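Local coordinates for leucine aminopeptidase (Fimbriiglobus ruber, PDB 7D1B), which probably acts as a zinc-dependent glutaminyl cyclase of the M28 peptidase family, converting N-terminal glutamine of peptides to pyroglutamate, at residues 78-90 / 160-172. Residues are numbered along the deposited sequence; the frame is centred on the assembly and turned at random.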
loop_
_atom_site.group_PDB
_atom_site.type_symbol
_atom_site.label_atom_id
_atom_site.label_comp_id
_atom_site.label_asym_id
_atom_site.label_seq_id
_atom_site.Cartn_x
_atom_site.Cartn_y
_atom_site.Cartn_z
ATOM N N GLN A 78 6.039 -10.834 8.476
ATOM C CA GLN A 78 7.338 -10.324 8.037
ATOM C C GLN A 78 8.221 -11.440 7.491
ATOM O O GLN A 78 8.900 -11.263 6.469
ATOM C CB GLN A 78 8.036 -9.604 9.186
ATOM C CG GLN A 78 7.353 -8.301 9.550
ATOM C CD GLN A 78 7.739 -7.817 10.931
ATOM O OE1 GLN A 78 8.529 -8.457 11.623
ATOM N NE2 GLN A 78 7.201 -6.684 11.339
ATOM N N GLU A 79 8.196 -12.608 8.144
ATOM C CA GLU A 79 8.997 -13.736 7.664
ATOM C C GLU A 79 8.502 -14.216 6.303
ATOM O O GLU A 79 9.302 -14.462 5.385
ATOM C CB GLU A 79 8.950 -14.873 8.677
ATOM C CG GLU A 79 9.611 -14.499 10.002
ATOM C CD GLU A 79 9.358 -15.475 11.149
ATOM O OE1 GLU A 79 8.479 -16.358 11.029
ATOM O OE2 GLU A 79 10.043 -15.342 12.187
ATOM N N VAL A 80 7.182 -14.376 6.165
ATOM C CA VAL A 80 6.600 -14.829 4.902
ATOM C C VAL A 80 6.985 -13.881 3.774
ATOM O O VAL A 80 7.435 -14.302 2.697
ATOM C CB VAL A 80 5.071 -14.948 5.044
ATOM C CG1 VAL A 80 4.417 -15.128 3.682
ATOM C CG2 VAL A 80 4.695 -16.085 5.995
ATOM N N LEU A 81 6.788 -12.581 3.998
ATOM C CA LEU A 81 7.059 -11.600 2.954
ATOM C C LEU A 81 8.540 -11.525 2.626
ATOM O O LEU A 81 8.913 -11.432 1.447
ATOM C CB LEU A 81 6.537 -10.228 3.374
ATOM C CG LEU A 81 5.007 -10.144 3.427
ATOM C CD1 LEU A 81 4.573 -8.891 4.144
ATOM C CD2 LEU A 81 4.385 -10.180 2.038
ATOM N N THR A 82 9.401 -11.544 3.648
ATOM C CA THR A 82 10.834 -11.451 3.400
ATOM C C THR A 82 11.306 -12.616 2.552
ATOM O O THR A 82 12.015 -12.421 1.556
ATOM C CB THR A 82 11.600 -11.389 4.729
ATOM O OG1 THR A 82 11.219 -10.201 5.435
ATOM C CG2 THR A 82 13.115 -11.396 4.503
ATOM N N LYS A 83 10.902 -13.837 2.923
ATOM C CA LYS A 83 11.315 -15.014 2.162
ATOM C C LYS A 83 10.781 -14.966 0.737
ATOM O O LYS A 83 11.496 -15.296 -0.220
ATOM C CB LYS A 83 10.831 -16.274 2.873
ATOM C CG LYS A 83 11.177 -17.566 2.164
ATOM C CD LYS A 83 10.614 -18.774 2.897
ATOM C CE LYS A 83 11.005 -20.074 2.209
ATOM N NZ LYS A 83 10.517 -21.261 2.964
ATOM N N HIS A 84 9.538 -14.514 0.568
ATOM C CA HIS A 84 8.949 -14.460 -0.764
ATOM C C HIS A 84 9.711 -13.482 -1.657
ATOM O O HIS A 84 10.110 -13.807 -2.798
ATOM C CB HIS A 84 7.498 -14.020 -0.617
ATOM C CG HIS A 84 6.772 -13.961 -1.914
ATOM N ND1 HIS A 84 6.301 -15.091 -2.550
ATOM C CD2 HIS A 84 6.469 -12.912 -2.716
ATOM C CE1 HIS A 84 5.721 -14.731 -3.682
ATOM N NE2 HIS A 84 5.810 -13.418 -3.808
ATOM N N PHE A 85 9.913 -12.263 -1.155
ATOM C CA PHE A 85 10.573 -11.241 -1.956
ATOM C C PHE A 85 12.019 -11.615 -2.256
ATOM O O PHE A 85 12.488 -11.456 -3.390
ATOM C CB PHE A 85 10.499 -9.881 -1.259
ATOM C CG PHE A 85 9.108 -9.282 -1.173
ATOM C CD1 PHE A 85 8.241 -9.309 -2.265
ATOM C CD2 PHE A 85 8.677 -8.682 0.006
ATOM C CE1 PHE A 85 6.979 -8.723 -2.182
ATOM C CE2 PHE A 85 7.419 -8.111 0.084
ATOM C CZ PHE A 85 6.582 -8.133 -1.005
ATOM N N GLU A 86 12.752 -12.105 -1.253
ATOM C CA GLU A 86 14.140 -12.494 -1.489
ATOM C C GLU A 86 14.224 -13.636 -2.486
ATOM O O GLU A 86 15.128 -13.663 -3.336
ATOM C CB GLU A 86 14.809 -12.894 -0.175
ATOM C CG GLU A 86 15.121 -11.703 0.729
ATOM C CD GLU A 86 15.794 -12.089 2.031
ATOM O OE1 GLU A 86 15.727 -13.267 2.445
ATOM O OE2 GLU A 86 16.407 -11.197 2.637
ATOM N N GLY A 87 13.281 -14.578 -2.416
ATOM C CA GLY A 87 13.316 -15.701 -3.326
ATOM C C GLY A 87 13.056 -15.309 -4.757
ATOM O O GLY A 87 13.339 -16.095 -5.663
ATOM N N LEU A 88 12.512 -14.112 -4.980
ATOM C CA LEU A 88 12.231 -13.629 -6.326
ATOM C C LEU A 88 13.194 -12.538 -6.775
ATOM O O LEU A 88 13.032 -11.988 -7.871
ATOM C CB LEU A 88 10.761 -13.212 -6.432
ATOM C CG LEU A 88 9.828 -14.434 -6.379
ATOM C CD1 LEU A 88 8.401 -14.028 -6.071
ATOM C CD2 LEU A 88 9.891 -15.207 -7.697
ATOM N N GLY A 89 14.221 -12.244 -5.976
ATOM C CA GLY A 89 15.314 -11.388 -6.392
ATOM C C GLY A 89 15.386 -10.040 -5.712
ATOM O O GLY A 89 16.314 -9.289 -6.011
ATOM N N ALA A 90 14.459 -9.691 -4.820
ATOM C CA ALA A 90 14.517 -8.374 -4.195
ATOM C C ALA A 90 15.510 -8.377 -3.041
ATOM O O ALA A 90 15.715 -9.395 -2.375
ATOM C CB ALA A 90 13.149 -7.994 -3.639
ATOM N N ALA A 160 -0.124 -5.738 0.184
ATOM C CA ALA A 160 0.975 -6.675 0.373
ATOM C C ALA A 160 0.862 -7.855 -0.584
ATOM O O ALA A 160 1.862 -8.299 -1.168
ATOM C CB ALA A 160 1.023 -7.142 1.827
ATOM N N ALA A 161 -0.355 -8.384 -0.747
ATOM C CA ALA A 161 -0.571 -9.514 -1.642
ATOM C C ALA A 161 -0.297 -9.147 -3.095
ATOM O O ALA A 161 0.275 -9.949 -3.845
ATOM C CB ALA A 161 -1.984 -10.048 -1.472
ATOM N N LEU A 162 -0.695 -7.941 -3.513
ATOM C CA LEU A 162 -0.388 -7.532 -4.873
ATOM C C LEU A 162 1.114 -7.404 -5.062
ATOM O O LEU A 162 1.639 -7.787 -6.105
ATOM C CB LEU A 162 -1.124 -6.245 -5.243
ATOM C CG LEU A 162 -0.845 -5.754 -6.680
ATOM C CD1 LEU A 162 -1.175 -6.837 -7.731
ATOM C CD2 LEU A 162 -1.635 -4.494 -6.978
ATOM N N MET A 163 1.834 -6.895 -4.050
ATOM C CA MET A 163 3.296 -6.893 -4.129
ATOM C C MET A 163 3.843 -8.310 -4.264
ATOM O O MET A 163 4.788 -8.544 -5.028
ATOM C CB MET A 163 3.909 -6.221 -2.902
ATOM C CG MET A 163 3.670 -4.748 -2.782
ATOM S SD MET A 163 4.258 -4.222 -1.186
ATOM C CE MET A 163 3.718 -2.507 -1.192
ATOM N N MET A 164 3.268 -9.267 -3.521
ATOM C CA MET A 164 3.708 -10.658 -3.665
ATOM C C MET A 164 3.512 -11.149 -5.092
ATOM O O MET A 164 4.382 -11.826 -5.641
ATOM C CB MET A 164 2.963 -11.552 -2.678
ATOM C CG MET A 164 3.345 -11.315 -1.226
ATOM S SD MET A 164 2.437 -12.385 -0.076
ATOM C CE MET A 164 3.347 -13.908 -0.304
ATOM N N GLU A 165 2.373 -10.823 -5.705
ATOM C CA GLU A 165 2.158 -11.213 -7.099
ATOM C C GLU A 165 3.153 -10.514 -8.022
ATOM O O GLU A 165 3.787 -11.152 -8.871
ATOM C CB GLU A 165 0.717 -10.948 -7.535
ATOM C CG GLU A 165 0.497 -11.183 -9.037
ATOM C CD GLU A 165 0.799 -12.609 -9.486
ATOM O OE1 GLU A 165 0.737 -13.517 -8.635
ATOM O OE2 GLU A 165 1.077 -12.804 -10.705
ATOM N N LEU A 166 3.294 -9.195 -7.877
ATOM C CA LEU A 166 4.188 -8.436 -8.742
ATOM C C LEU A 166 5.611 -8.954 -8.660
ATOM O O LEU A 166 6.346 -8.921 -9.658
ATOM C CB LEU A 166 4.162 -6.949 -8.367
ATOM C CG LEU A 166 2.894 -6.179 -8.728
ATOM C CD1 LEU A 166 2.961 -4.780 -8.137
ATOM C CD2 LEU A 166 2.703 -6.120 -10.227
ATOM N N ALA A 167 6.026 -9.425 -7.484
ATOM C CA ALA A 167 7.389 -9.912 -7.323
ATOM C C ALA A 167 7.738 -11.041 -8.285
ATOM O O ALA A 167 8.910 -11.211 -8.601
ATOM C CB ALA A 167 7.601 -10.363 -5.880
ATOM N N HIS A 168 6.759 -11.844 -8.729
ATOM C CA HIS A 168 7.057 -12.886 -9.711
ATOM C C HIS A 168 7.560 -12.310 -11.028
ATOM O O HIS A 168 8.254 -13.014 -11.775
ATOM C CB HIS A 168 5.832 -13.750 -9.979
ATOM C CG HIS A 168 5.466 -14.630 -8.831
ATOM N ND1 HIS A 168 6.099 -15.829 -8.587
ATOM C CD2 HIS A 168 4.538 -14.486 -7.851
ATOM C CE1 HIS A 168 5.570 -16.389 -7.512
ATOM N NE2 HIS A 168 4.627 -15.595 -7.045
ATOM N N HIS A 169 7.212 -11.055 -11.323
ATOM C CA HIS A 169 7.444 -10.455 -12.627
ATOM C C HIS A 169 8.559 -9.432 -12.623
ATOM O O HIS A 169 9.092 -9.143 -13.694
ATOM C CB HIS A 169 6.155 -9.772 -13.104
ATOM C CG HIS A 169 4.966 -10.666 -12.991
ATOM N ND1 HIS A 169 4.579 -11.533 -13.995
ATOM C CD2 HIS A 169 4.121 -10.878 -11.954
ATOM C CE1 HIS A 169 3.532 -12.226 -13.577
ATOM N NE2 HIS A 169 3.243 -11.856 -12.337
ATOM N N MET A 170 8.932 -8.882 -11.457
ATOM C CA MET A 170 9.750 -7.668 -11.429
ATOM C C MET A 170 11.090 -7.830 -12.135
ATOM O O MET A 170 11.521 -6.904 -12.827
ATOM C CB MET A 170 9.966 -7.176 -10.000
ATOM C CG MET A 170 8.737 -6.584 -9.347
ATOM S SD MET A 170 7.988 -5.194 -10.239
ATOM C CE MET A 170 9.244 -3.953 -9.967
ATOM N N LYS A 171 11.771 -8.977 -11.976
ATOM C CA LYS A 171 13.078 -9.100 -12.621
ATOM C C LYS A 171 12.977 -9.171 -14.132
ATOM O O LYS A 171 14.008 -9.030 -14.797
ATOM C CB LYS A 171 13.905 -10.259 -12.060
ATOM C CG LYS A 171 14.457 -10.017 -10.658
ATOM C CD LYS A 171 15.183 -8.699 -10.490
ATOM C CE LYS A 171 16.405 -8.570 -11.373
ATOM N NZ LYS A 171 17.647 -8.933 -10.625
ATOM N N GLY A 172 11.774 -9.360 -14.684
ATOM C CA GLY A 172 11.558 -9.286 -16.115
ATOM C C GLY A 172 11.036 -7.952 -16.607
ATOM O O GLY A 172 10.672 -7.860 -17.783
HETATM O O HOH W 1 11.263 -11.077 -9.926
#
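Phe85 and Leu88 grip the methyl of Ala167 between them: Phe85 CD1 meets Ala167 CB at the ring edge, 3.8 Å away, and Leu88 CD1 comes equally close. Phe85 CZ also rests on Met163 CB. Leu81 CD2 lies 3.6 Å from Met164 CG. Beyond that point Met164 bends (chi3 78°), which sets its CE over one face of the His84 ring, a CH-pi contact. Leu88 CD1 lies near the rim of the opposite face and over the centre of the His168 ring. With CG anti to the backbone N (chi1 -178°), the His84 ring reaches across to the other helix, where NE2 donates to Met164 O at 2.8 Å, nearly straight at 163°. The His84 edge is also turned to the face of the His168 ring, an offset edge-to-face pair. Replacing His84 by alanine would probably leave Met164 O without this donor and let the Met164 methyl turn more freely. His168 NE2 is hydrogen-bonded to Tyr57 OH of helix 51-63. At the polar edge one water donates to Leu88 O and Ala167 O and accepts from Lys171 N. Gly89 ends helix 72-87 in a Schellman motif. The arrangement is a near-parallel helix pair, the axes of 78-87 and 160-167 coming within 9.7 Å, packed on one face of the central mixed sheet of the M28 alpha/beta fold.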